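Long-range contacts in L-ribulose 3-epimerase (Methylomonas sp. DH-1, PDB 7CJ6), which catalyses the manganese-dependent epimerisation of ketoses at C3, acting most strongly on L-ribulose and also on D-ribulose, D-allulose and D-fructose: residues G10-V15 and Y39-L44; V153-E158 and D185-N190; E214-Y219 and R265-D270; E246-E251 and N259-W264. All blocks are in the same frame, centred on the assembly; numbering follows the deposited sequence.

Contact 1. Residues G10-V15 and Y39-L44; sequences GGHALV and YIEIAL. With PSJ (D-psicose), chain D.
One face of the Tyr39 ring lies against the backbone of Gly10, and one face of the His12 ring looks onto the carbonyl oxygen of Glu41. Near the plane of the imidazole, at its edge, are Leu14 CB and the C6 end of the bound D-psicose, His12 NE2 lying 3.3 Å from PSJ C6. The Ala43 methyl comes in obliquely, CB to His12 CE1 4.1 Å. The Glu41 carboxylate is turned 73° from the imidazole and sets OE2 3.3 Å from His12 CD2. With CG trans to the backbone N (chi1 -168°), the His12 ring reaches forward to the sugar, while Leu14 N donates to its ND1 from 26° out of the ring plane and checks its rotation.

Beneath these groups run parallel strands 8-12 and 39-43, the first two of the TIM barrel, joined in a beta-alpha-beta unit through helix 22-35. Gly11 lies between two bonds to its neighbour: its N gives to Tyr39 O (3.2 Å), and its O receives Glu41 N (2.9 Å). Ala13 N to Glu41 O (3.0 Å) prolongs the pairing just as the first chain bends into a 3-10 turn. His12, Tyr39 and Glu41 share one sheet face, and Ile40 takes the other.

Glu41 OE2 is hydrogen-bonded to Ser69, another sugar-binding residue, and OE1 to Tyr209 and to NE2 of the manganese ligand His211. The carboxylate is thus a second-shell group that probably helps to hold the His211 ring and to make it a more electron-rich ligand.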
# COMPACT_ATOMS: atom_id res chain seq x y z
N GLY A 10 3.52 4.33 23.48
CA GLY A 10 2.29 5.09 23.25
C GLY A 10 1.27 4.28 22.49
O GLY A 10 1.66 3.33 21.77
N GLY A 11 -0.00 4.65 22.66
CA GLY A 11 -1.14 4.14 21.87
C GLY A 11 -1.70 5.26 21.01
O GLY A 11 -1.90 6.38 21.53
N HIS A 12 -1.91 4.99 19.73
CA HIS A 12 -2.54 5.93 18.78
C HIS A 12 -4.01 6.09 19.18
O HIS A 12 -4.63 5.09 19.59
CB HIS A 12 -2.33 5.43 17.35
CG HIS A 12 -2.67 6.44 16.31
ND1 HIS A 12 -3.96 6.62 15.87
CD2 HIS A 12 -1.90 7.31 15.62
CE1 HIS A 12 -3.98 7.57 14.95
NE2 HIS A 12 -2.73 8.01 14.79
N ALA A 13 -4.54 7.31 19.08
CA ALA A 13 -5.91 7.65 19.52
C ALA A 13 -6.93 6.70 18.87
O ALA A 13 -7.88 6.30 19.57
CB ALA A 13 -6.21 9.09 19.19
N LEU A 14 -6.73 6.34 17.60
CA LEU A 14 -7.75 5.63 16.76
C LEU A 14 -7.83 4.15 17.14
O LEU A 14 -8.64 3.42 16.50
CB LEU A 14 -7.42 5.79 15.28
CG LEU A 14 -8.35 6.76 14.55
CD1 LEU A 14 -8.08 8.18 14.98
CD2 LEU A 14 -8.22 6.63 13.04
N VAL A 15 -7.05 3.71 18.12
CA VAL A 15 -7.23 2.38 18.76
C VAL A 15 -8.52 2.41 19.59
O VAL A 15 -9.16 1.35 19.71
CB VAL A 15 -6.00 2.00 19.61
CG1 VAL A 15 -6.28 0.78 20.48
CG2 VAL A 15 -4.78 1.78 18.74
N TYR A 39 2.13 7.14 27.11
CA TYR A 39 1.51 8.32 26.46
C TYR A 39 0.40 7.88 25.51
O TYR A 39 0.32 6.69 25.13
CB TYR A 39 2.57 9.16 25.74
CG TYR A 39 3.20 8.51 24.53
CD1 TYR A 39 2.72 8.74 23.26
CD2 TYR A 39 4.31 7.70 24.67
CE1 TYR A 39 3.30 8.15 22.15
CE2 TYR A 39 4.90 7.10 23.57
CZ TYR A 39 4.40 7.32 22.31
OH TYR A 39 5.00 6.73 21.23
N ILE A 40 -0.45 8.84 25.14
CA ILE A 40 -1.40 8.71 24.01
C ILE A 40 -0.88 9.59 22.87
O ILE A 40 -0.37 10.69 23.16
CB ILE A 40 -2.83 9.08 24.44
CG1 ILE A 40 -3.82 8.92 23.28
CG2 ILE A 40 -2.87 10.47 25.04
CD1 ILE A 40 -5.22 8.55 23.70
N GLU A 41 -0.96 9.11 21.63
CA GLU A 41 -0.63 9.92 20.43
C GLU A 41 -1.95 10.45 19.85
O GLU A 41 -2.74 9.64 19.32
CB GLU A 41 0.15 9.10 19.42
CG GLU A 41 0.63 9.92 18.24
CD GLU A 41 1.35 9.09 17.19
OE1 GLU A 41 2.36 8.43 17.55
OE2 GLU A 41 0.89 9.08 16.04
N ILE A 42 -2.18 11.75 19.98
CA ILE A 42 -3.43 12.41 19.51
C ILE A 42 -3.23 12.77 18.04
O ILE A 42 -2.18 13.36 17.72
CB ILE A 42 -3.78 13.63 20.39
CG1 ILE A 42 -3.83 13.23 21.86
CG2 ILE A 42 -5.08 14.28 19.91
CD1 ILE A 42 -3.66 14.38 22.83
N ALA A 43 -4.17 12.37 17.19
CA ALA A 43 -4.21 12.68 15.75
C ALA A 43 -4.85 14.06 15.58
O ALA A 43 -6.05 14.18 15.87
CB ALA A 43 -4.95 11.59 15.01
N LEU A 44 -4.06 15.06 15.18
CA LEU A 44 -4.43 16.50 15.13
C LEU A 44 -4.64 16.94 13.68
O LEU A 44 -4.07 17.99 13.31
CB LEU A 44 -3.31 17.33 15.75
CG LEU A 44 -3.23 17.37 17.27
CD1 LEU A 44 -2.12 18.32 17.71
CD2 LEU A 44 -4.57 17.79 17.88
C1 PSJ D . -0.71 6.93 8.42
O1 PSJ D . -0.67 5.78 7.58
C2 PSJ D . 0.32 6.76 9.51
O2 PSJ D . 0.96 5.75 9.53
C3 PSJ D . 0.55 7.86 10.51
O3 PSJ D . 0.65 7.34 11.83
C4 PSJ D . -0.62 8.82 10.38
O4 PSJ D . -0.43 9.50 9.14
C5 PSJ D . -0.73 9.84 11.50
O5 PSJ D . 0.28 9.58 12.49
C6 PSJ D . -2.12 9.78 12.13
O6 PSJ D . -2.31 10.88 13.05

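Contact 2. Residues V153-E158 and D185-N190; sequences VVNRYE and DTYHMN. With MN (manganese (II) ion), chain C; PSJ (D-psicose), chain D.
His188, in the first turn of helix 186-192, meets the loop after strand 148-152 in the sugar and manganese site of the barrel. Its ring is sandwiched: Val154 CG1 lies over one face, 3.6 Å from the His188 centroid, and Tyr187 CD2 over the opposite one. With CG trans to the carbonyl carbon (chi1 -64°), NE2 is carried to the sugar, where its N-H is shared between PSJ O2 (2.9 Å) and PSJ O1 (3.0 Å), the bond to O2 being the straighter. At the other nitrogen, Asn155 ND2 gives His188 ND1 a weak, bent bond of 3.1 Å, while Asn155 OD1 closes an Asx turn by accepting from Tyr157 N.

The helix itself begins at the metal. Asp185 is its N-cap, OD1 taking Tyr187 N at 2.9 Å, and its OD2 binds manganese at 2.1 Å, alongside Glu152, His211 and Glu246. A leucine in place of His188 would probably leave O1 and O2 of the sugar without this shared donor and Asn155 ND2 without its ring acceptor.

The Glu158 carboxylate stands at 90° to the imidazole, OE1 at 3.2 Å from His188 CE1. The same OE1 accepts from PSJ O1 at a very short 2.5 Å, whereas OE2 is hydrogen-bonded to Tyr157 OH of the second subunit, which also meets Tyr187 OH.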
# COMPACT_ATOMS: atom_id res chain seq x y z
N VAL A 153 8.01 8.66 7.23
CA VAL A 153 8.15 7.97 5.92
C VAL A 153 6.94 7.04 5.78
O VAL A 153 6.78 6.15 6.63
CB VAL A 153 9.49 7.21 5.87
CG1 VAL A 153 9.62 6.37 4.61
CG2 VAL A 153 10.66 8.18 5.99
N VAL A 154 6.07 7.28 4.80
CA VAL A 154 4.88 6.42 4.56
C VAL A 154 4.96 5.84 3.15
O VAL A 154 5.81 6.31 2.35
CB VAL A 154 3.58 7.20 4.81
CG1 VAL A 154 3.43 7.54 6.29
CG2 VAL A 154 3.54 8.46 3.96
N ASN A 155 4.10 4.87 2.84
CA ASN A 155 4.12 4.12 1.56
C ASN A 155 3.66 5.04 0.42
O ASN A 155 3.20 6.15 0.69
CB ASN A 155 3.30 2.83 1.63
CG ASN A 155 1.81 3.06 1.72
OD1 ASN A 155 1.19 3.55 0.77
ND2 ASN A 155 1.22 2.66 2.84
N ARG A 156 3.82 4.56 -0.81
CA ARG A 156 3.63 5.27 -2.10
C ARG A 156 2.19 5.77 -2.25
O ARG A 156 1.98 6.73 -3.02
CB ARG A 156 3.96 4.29 -3.23
CG ARG A 156 3.08 3.05 -3.23
CD ARG A 156 3.59 1.96 -4.14
NE ARG A 156 4.93 1.51 -3.75
CZ ARG A 156 5.73 0.79 -4.53
NH1 ARG A 156 5.33 0.44 -5.74
NH2 ARG A 156 6.93 0.43 -4.10
N TYR A 157 1.24 5.11 -1.57
CA TYR A 157 -0.21 5.43 -1.63
C TYR A 157 -0.55 6.56 -0.65
O TYR A 157 -1.72 7.00 -0.66
CB TYR A 157 -1.06 4.20 -1.31
CG TYR A 157 -0.81 2.99 -2.18
CD1 TYR A 157 -1.24 2.95 -3.49
CD2 TYR A 157 -0.11 1.90 -1.69
CE1 TYR A 157 -1.02 1.84 -4.29
CE2 TYR A 157 0.14 0.79 -2.47
CZ TYR A 157 -0.32 0.76 -3.78
OH TYR A 157 -0.07 -0.34 -4.56
N GLU A 158 0.43 7.04 0.12
CA GLU A 158 0.20 7.98 1.25
C GLU A 158 1.10 9.22 1.12
O GLU A 158 0.78 10.24 1.74
CB GLU A 158 0.41 7.26 2.59
CG GLU A 158 -0.61 6.16 2.84
CD GLU A 158 -0.80 5.73 4.29
OE1 GLU A 158 -0.48 6.52 5.20
OE2 GLU A 158 -1.28 4.60 4.50
N ASP A 185 7.75 3.61 10.44
CA ASP A 185 6.49 2.89 10.73
C ASP A 185 6.59 1.51 10.08
O ASP A 185 6.82 1.44 8.86
CB ASP A 185 5.30 3.71 10.23
CG ASP A 185 3.96 3.06 10.48
OD1 ASP A 185 3.93 1.83 10.56
OD2 ASP A 185 2.94 3.80 10.57
N THR A 186 6.49 0.44 10.87
CA THR A 186 6.75 -0.95 10.40
C THR A 186 5.74 -1.30 9.30
O THR A 186 6.12 -2.02 8.36
CB THR A 186 6.73 -1.95 11.55
OG1 THR A 186 5.45 -1.93 12.18
CG2 THR A 186 7.82 -1.67 12.56
N TYR A 187 4.51 -0.81 9.40
CA TYR A 187 3.46 -1.02 8.37
C TYR A 187 3.99 -0.54 7.02
O TYR A 187 3.96 -1.31 6.04
CB TYR A 187 2.16 -0.32 8.75
CG TYR A 187 1.18 -0.20 7.62
CD1 TYR A 187 0.50 -1.31 7.15
CD2 TYR A 187 0.94 1.01 7.00
CE1 TYR A 187 -0.40 -1.22 6.10
CE2 TYR A 187 0.04 1.13 5.96
CZ TYR A 187 -0.64 0.01 5.50
OH TYR A 187 -1.53 0.11 4.47
N HIS A 188 4.44 0.72 6.95
CA HIS A 188 4.93 1.38 5.71
C HIS A 188 6.25 0.74 5.27
O HIS A 188 6.47 0.59 4.06
CB HIS A 188 5.07 2.89 5.93
CG HIS A 188 3.77 3.55 6.22
ND1 HIS A 188 2.78 3.66 5.27
CD2 HIS A 188 3.29 4.13 7.35
CE1 HIS A 188 1.74 4.28 5.80
NE2 HIS A 188 2.03 4.59 7.07
N MET A 189 7.10 0.38 6.24
CA MET A 189 8.42 -0.24 5.97
C MET A 189 8.20 -1.59 5.28
O MET A 189 8.96 -1.91 4.35
CB MET A 189 9.20 -0.45 7.28
CG MET A 189 9.67 0.84 7.92
SD MET A 189 10.52 0.50 9.47
CE MET A 189 12.10 -0.08 8.87
N ASN A 190 7.17 -2.32 5.72
CA ASN A 190 6.82 -3.67 5.21
C ASN A 190 6.64 -3.61 3.69
O ASN A 190 6.97 -4.60 3.00
CB ASN A 190 5.57 -4.21 5.89
CG ASN A 190 5.22 -5.61 5.45
OD1 ASN A 190 5.97 -6.55 5.71
ND2 ASN A 190 4.10 -5.76 4.77
MN MN C . 2.17 5.56 11.36
C1 PSJ D . -0.71 6.93 8.42
O1 PSJ D . -0.67 5.78 7.58
C2 PSJ D . 0.32 6.76 9.51
O2 PSJ D . 0.96 5.75 9.53
C3 PSJ D . 0.55 7.86 10.51
O3 PSJ D . 0.65 7.34 11.83
C4 PSJ D . -0.62 8.82 10.38
O4 PSJ D . -0.43 9.50 9.14
C5 PSJ D . -0.73 9.84 11.50
O5 PSJ D . 0.28 9.58 12.49
C6 PSJ D . -2.12 9.78 12.13
O6 PSJ D . -2.31 10.88 13.05
O HOH W 1 8.23 4.31 7.63

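Contact 3. Residues E214-Y219 and R265-D270; sequences ESHRGY and RNLWHD. With PSJ (D-psicose), chain D.
Leu267 and Trp268 pack against His216, Gly218 and Tyr219 where the loop after strand 207-212, opening with a type I beta turn from Glu214 to Arg217, meets the loop before helix 271-285. The tight part begins at Leu267 CD2, only 2.9 Å from His216 O. Beside it Gly218, having no side chain, lets its CA come to 4.0 Å from Leu267 CB and meet the edge of the Trp268 indole. The His216 ring is itself held by Gly218 N, which donates to ND1 within the imidazole plane. Tyr219 CE1 rests on Trp268 CB at 3.5 Å, and the Leu267 carbonyl oxygen lies at the edge of the phenol ring.

On the looser side, where Tyr219 is partly exposed, water joins the loops. One molecule accepts from Tyr219 N (2.7 Å) and donates to Leu267 O (2.9 Å). Another accepts from His269 N and donates to Tyr219 OH (2.7 Å), a hydroxyl also hydrogen-bonded to Asp273. At the opposite end, Arg265 passes by His216 CB to a salt bridge with Glu192 of the second subunit, so this flank faces the dimer partner.

Arg217 leaves the packed loop for the active site, where its guanidinium also makes a cation-pi contact with Tyr187. A methionine in its place would probably leave O1 and O2 of the sugar without their charged donor and the Tyr187 ring without its cation. A bend at chi3 (86°) turns the edge of the guanidinium to the sugar, with PSJ O1 in its plane, and NH1 to PSJ O1 and NH2 to PSJ O2 are both 3.0 Å.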
# COMPACT_ATOMS: atom_id res chain seq x y z
N GLU A 214 1.22 -3.82 12.33
CA GLU A 214 1.22 -5.08 11.55
C GLU A 214 0.98 -4.75 10.07
O GLU A 214 0.51 -3.63 9.79
CB GLU A 214 0.18 -6.04 12.12
CG GLU A 214 0.26 -7.43 11.53
CD GLU A 214 1.67 -8.00 11.52
OE1 GLU A 214 2.03 -8.71 12.48
OE2 GLU A 214 2.40 -7.72 10.55
N SER A 215 1.29 -5.67 9.17
CA SER A 215 1.23 -5.49 7.69
C SER A 215 -0.18 -5.03 7.28
O SER A 215 -0.29 -4.21 6.34
CB SER A 215 1.64 -6.75 6.98
OG SER A 215 0.99 -7.88 7.54
N HIS A 216 -1.22 -5.55 7.94
CA HIS A 216 -2.64 -5.22 7.64
C HIS A 216 -3.20 -4.24 8.67
O HIS A 216 -4.41 -3.92 8.58
CB HIS A 216 -3.48 -6.51 7.55
CG HIS A 216 -3.27 -7.45 8.69
ND1 HIS A 216 -3.20 -7.01 10.00
CD2 HIS A 216 -3.15 -8.79 8.73
CE1 HIS A 216 -3.02 -8.05 10.80
NE2 HIS A 216 -2.99 -9.16 10.04
N ARG A 217 -2.36 -3.80 9.62
CA ARG A 217 -2.67 -2.79 10.67
C ARG A 217 -3.62 -3.39 11.72
O ARG A 217 -4.22 -2.61 12.49
CB ARG A 217 -3.27 -1.52 10.05
CG ARG A 217 -2.56 -1.07 8.78
CD ARG A 217 -2.73 0.41 8.48
NE ARG A 217 -1.72 1.21 9.16
CZ ARG A 217 -1.40 2.45 8.83
NH1 ARG A 217 -2.01 3.07 7.83
NH2 ARG A 217 -0.46 3.09 9.51
N GLY A 218 -3.74 -4.72 11.76
CA GLY A 218 -4.53 -5.45 12.77
C GLY A 218 -3.68 -5.84 13.98
O GLY A 218 -2.77 -5.08 14.34
N TYR A 219 -4.01 -6.98 14.61
CA TYR A 219 -3.30 -7.53 15.79
C TYR A 219 -1.83 -7.76 15.41
O TYR A 219 -1.55 -8.37 14.34
CB TYR A 219 -3.96 -8.82 16.30
CG TYR A 219 -5.12 -8.64 17.25
CD1 TYR A 219 -6.40 -8.37 16.79
CD2 TYR A 219 -4.94 -8.76 18.62
CE1 TYR A 219 -7.46 -8.21 17.66
CE2 TYR A 219 -6.00 -8.60 19.51
CZ TYR A 219 -7.27 -8.33 19.03
OH TYR A 219 -8.31 -8.16 19.90
N ARG A 265 -11.72 -2.94 6.26
CA ARG A 265 -11.89 -4.24 6.96
C ARG A 265 -12.00 -4.05 8.48
O ARG A 265 -11.40 -3.10 9.02
CB ARG A 265 -10.73 -5.18 6.63
CG ARG A 265 -10.80 -5.74 5.21
CD ARG A 265 -10.04 -7.04 5.13
NE ARG A 265 -8.60 -6.83 5.11
CZ ARG A 265 -7.71 -7.66 5.63
NH1 ARG A 265 -8.12 -8.76 6.24
NH2 ARG A 265 -6.43 -7.38 5.55
N ASN A 266 -12.75 -4.95 9.11
CA ASN A 266 -12.87 -5.08 10.59
C ASN A 266 -11.83 -6.09 11.07
O ASN A 266 -12.09 -7.30 10.98
CB ASN A 266 -14.28 -5.51 11.00
CG ASN A 266 -15.05 -6.12 9.86
OD1 ASN A 266 -14.48 -6.45 8.83
ND2 ASN A 266 -16.36 -6.25 10.03
N LEU A 267 -10.69 -5.59 11.54
CA LEU A 267 -9.52 -6.42 11.94
C LEU A 267 -9.50 -6.58 13.46
O LEU A 267 -8.59 -7.26 13.98
CB LEU A 267 -8.25 -5.75 11.41
CG LEU A 267 -7.80 -6.21 10.02
CD1 LEU A 267 -8.97 -6.57 9.14
CD2 LEU A 267 -6.95 -5.15 9.35
N TRP A 268 -10.47 -5.97 14.15
CA TRP A 268 -10.65 -6.06 15.62
C TRP A 268 -11.89 -5.27 16.05
O TRP A 268 -12.37 -4.43 15.25
CB TRP A 268 -9.38 -5.57 16.35
CG TRP A 268 -8.87 -4.23 15.91
CD1 TRP A 268 -7.90 -3.98 14.99
CD2 TRP A 268 -9.27 -2.95 16.43
NE1 TRP A 268 -7.68 -2.63 14.88
CE2 TRP A 268 -8.50 -1.98 15.76
CE3 TRP A 268 -10.20 -2.54 17.40
CZ2 TRP A 268 -8.65 -0.61 16.02
CZ3 TRP A 268 -10.34 -1.19 17.65
CH2 TRP A 268 -9.57 -0.24 16.97
N HIS A 269 -12.37 -5.53 17.27
CA HIS A 269 -13.56 -4.89 17.88
C HIS A 269 -13.22 -4.39 19.28
O HIS A 269 -13.76 -3.34 19.68
CB HIS A 269 -14.73 -5.88 17.90
CG HIS A 269 -14.46 -7.10 18.71
ND1 HIS A 269 -14.76 -7.18 20.05
CD2 HIS A 269 -13.90 -8.29 18.37
CE1 HIS A 269 -14.41 -8.36 20.51
NE2 HIS A 269 -13.88 -9.06 19.50
N ASP A 270 -12.37 -5.12 20.00
CA ASP A 270 -12.01 -4.88 21.43
C ASP A 270 -10.72 -4.06 21.49
O ASP A 270 -9.63 -4.66 21.45
CB ASP A 270 -11.89 -6.22 22.17
CG ASP A 270 -11.75 -6.12 23.68
OD1 ASP A 270 -12.05 -7.11 24.35
OD2 ASP A 270 -11.32 -5.06 24.18
C1 PSJ D . -0.71 6.93 8.42
O1 PSJ D . -0.67 5.78 7.58
C2 PSJ D . 0.32 6.76 9.51
O2 PSJ D . 0.96 5.75 9.53
C3 PSJ D . 0.55 7.86 10.51
O3 PSJ D . 0.65 7.34 11.83
C4 PSJ D . -0.62 8.82 10.38
O4 PSJ D . -0.43 9.50 9.14
C5 PSJ D . -0.73 9.84 11.50
O5 PSJ D . 0.28 9.58 12.49
C6 PSJ D . -2.12 9.78 12.13
O6 PSJ D . -2.31 10.88 13.05
O HOH W 2 -10.73 -7.57 18.89
O HOH W 3 -6.01 -8.36 13.36

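Contact 4. Residues E246-E251 and N259-W264; sequences ESFSSE and NTLCVW. With MN (manganese (II) ion), chain C; PSJ (D-psicose), chain D.
Leu261 CD1 sits over one face of the Phe248 ring, 3.7 Å from its centroid and only 14° from the normal, a CH-pi contact. The other branch of the same leucine turns to the ligand, CD2 lying 3.5 Å from PSJ O1. At the head of the first segment Glu246 enters the metal shell: its extended chain brings OE2 to manganese at 2.0 Å, beside Asp185, Glu152 and His211. Glu246 is probably also one of two residues that exchange a proton with the substrate, as in related epimerases.

Val263 makes the next layer. With CG1 trans to the backbone N (chi1 -174°), its two methyls divide over the first segment: CG2 meets Phe248 CB at 3.5 Å, and CG1 spans the following peptide, 3.7 Å from Ser249 N.

Backbone turns put these residues in place. Helix 257-260 ends in a Schellman motif at Cys262, whose positive phi (56°) swings the chain out of the helix, and Val263 forms the centre of an inverse gamma turn. Thus Leu261 and Val263 both look onto Phe248. Farther out, a water bridges Ser250 OG (2.8 Å) and Trp264 O, while Trp264 NE1 is hydrogen-bonded to the Arg156 carbonyl of the second subunit. Phe248 also stacks edge-to-face with His12.

Direct contact between the two segments is thus apolar, and the charged chemistry stays at the metal. Hydrocarbon from Leu261 borders the O1 end of the sugar, while its O2 and O3 bind the manganese that Glu246 helps to hold.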
# COMPACT_ATOMS: atom_id res chain seq x y z
N GLU A 246 0.00 1.44 16.57
CA GLU A 246 -0.92 2.04 15.59
C GLU A 246 -1.71 0.92 14.91
O GLU A 246 -1.08 -0.03 14.40
CB GLU A 246 -0.11 2.88 14.60
CG GLU A 246 -0.98 3.60 13.59
CD GLU A 246 -0.26 4.70 12.86
OE1 GLU A 246 -0.66 5.86 13.00
OE2 GLU A 246 0.71 4.40 12.14
N SER A 247 -3.04 1.04 14.92
CA SER A 247 -3.96 0.02 14.36
C SER A 247 -5.26 0.70 13.93
O SER A 247 -5.73 1.63 14.62
CB SER A 247 -4.21 -1.08 15.35
OG SER A 247 -5.07 -2.07 14.81
N PHE A 248 -5.82 0.25 12.81
CA PHE A 248 -7.06 0.80 12.22
C PHE A 248 -7.99 -0.35 11.85
O PHE A 248 -7.57 -1.27 11.11
CB PHE A 248 -6.73 1.69 11.03
CG PHE A 248 -5.80 2.83 11.37
CD1 PHE A 248 -6.28 4.01 11.90
CD2 PHE A 248 -4.43 2.69 11.19
CE1 PHE A 248 -5.42 5.05 12.22
CE2 PHE A 248 -3.57 3.73 11.51
CZ PHE A 248 -4.06 4.91 12.03
N SER A 249 -9.21 -0.30 12.39
CA SER A 249 -10.33 -1.23 12.10
C SER A 249 -11.57 -0.40 11.78
O SER A 249 -11.67 0.73 12.32
CB SER A 249 -10.57 -2.16 13.26
OG SER A 249 -11.68 -3.02 12.99
N SER A 250 -12.46 -0.93 10.94
CA SER A 250 -13.75 -0.28 10.59
C SER A 250 -14.58 -0.07 11.86
O SER A 250 -15.52 0.75 11.83
CB SER A 250 -14.50 -1.08 9.56
OG SER A 250 -14.66 -2.43 9.98
N GLU A 251 -14.23 -0.78 12.94
CA GLU A 251 -14.95 -0.74 14.24
C GLU A 251 -14.83 0.67 14.83
O GLU A 251 -15.84 1.17 15.37
CB GLU A 251 -14.41 -1.81 15.18
CG GLU A 251 -15.49 -2.73 15.74
CD GLU A 251 -16.08 -2.29 17.07
OE1 GLU A 251 -15.42 -1.52 17.79
OE2 GLU A 251 -17.21 -2.73 17.38
N ASN A 259 -10.89 6.71 5.88
CA ASN A 259 -11.15 6.55 4.43
C ASN A 259 -9.87 6.90 3.65
O ASN A 259 -9.57 6.19 2.67
CB ASN A 259 -12.35 7.39 3.97
CG ASN A 259 -13.65 6.84 4.51
OD1 ASN A 259 -13.72 5.68 4.90
ND2 ASN A 259 -14.68 7.66 4.54
N THR A 260 -9.14 7.93 4.08
CA THR A 260 -7.81 8.28 3.51
C THR A 260 -6.90 7.06 3.60
O THR A 260 -6.15 6.80 2.64
CB THR A 260 -7.18 9.49 4.23
OG1 THR A 260 -8.09 10.58 4.20
CG2 THR A 260 -5.87 9.91 3.58
N LEU A 261 -6.98 6.31 4.71
CA LEU A 261 -6.10 5.15 4.99
C LEU A 261 -6.71 3.87 4.43
O LEU A 261 -6.10 2.80 4.58
CB LEU A 261 -5.88 5.06 6.50
CG LEU A 261 -5.01 6.16 7.11
CD1 LEU A 261 -4.60 5.81 8.53
CD2 LEU A 261 -3.79 6.43 6.24
N CYS A 262 -7.88 3.97 3.79
CA CYS A 262 -8.56 2.85 3.08
C CYS A 262 -8.78 1.67 4.03
O CYS A 262 -8.50 0.53 3.63
CB CYS A 262 -7.73 2.41 1.88
SG CYS A 262 -7.56 3.71 0.63
N VAL A 263 -9.29 1.94 5.24
CA VAL A 263 -9.54 0.91 6.29
C VAL A 263 -10.93 0.31 6.04
O VAL A 263 -11.89 0.70 6.74
CB VAL A 263 -9.41 1.49 7.71
CG1 VAL A 263 -9.54 0.41 8.77
CG2 VAL A 263 -8.11 2.26 7.87
N TRP A 264 -11.02 -0.61 5.07
CA TRP A 264 -12.28 -1.23 4.59
C TRP A 264 -12.67 -2.39 5.51
O TRP A 264 -13.85 -2.78 5.50
CB TRP A 264 -12.13 -1.72 3.15
CG TRP A 264 -11.53 -0.74 2.18
CD1 TRP A 264 -10.61 -1.03 1.21
CD2 TRP A 264 -11.82 0.66 2.04
NE1 TRP A 264 -10.31 0.09 0.49
CE2 TRP A 264 -11.03 1.15 0.98
CE3 TRP A 264 -12.66 1.56 2.72
CZ2 TRP A 264 -11.06 2.48 0.57
CZ3 TRP A 264 -12.68 2.88 2.32
CH2 TRP A 264 -11.89 3.33 1.26
MN MN C . 2.17 5.56 11.36
C1 PSJ D . -0.71 6.93 8.42
O1 PSJ D . -0.67 5.78 7.58
C2 PSJ D . 0.32 6.76 9.51
O2 PSJ D . 0.96 5.75 9.53
C3 PSJ D . 0.55 7.86 10.51
O3 PSJ D . 0.65 7.34 11.83
C4 PSJ D . -0.62 8.82 10.38
O4 PSJ D . -0.43 9.50 9.14
C5 PSJ D . -0.73 9.84 11.50
O5 PSJ D . 0.28 9.58 12.49
C6 PSJ D . -2.12 9.78 12.13
O6 PSJ D . -2.31 10.88 13.05
O HOH W 4 -15.40 -3.24 7.42

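Contact 1 comes first along the chain and pairs the first two strands of the eight-stranded TIM barrel. Contact 2 follows along the chain with the loop after strand 148-152 and the start of helix 186-192, and contact 4 is nested inside the loop closed by contact 3. Contacts 1 and 2 lie on opposite sides of the chain's centre, their centres about 18 Å apart, whereas contacts 3 and 4 are about 8 Å apart between centres and joined by probable hydrogen bonds from Ser247 and Ser249. All four reach the D-psicose, and contacts 2 and 4 share the manganese. Contacts 2, 3 and 4 also touch the second subunit, so dimer interface and active site adjoin.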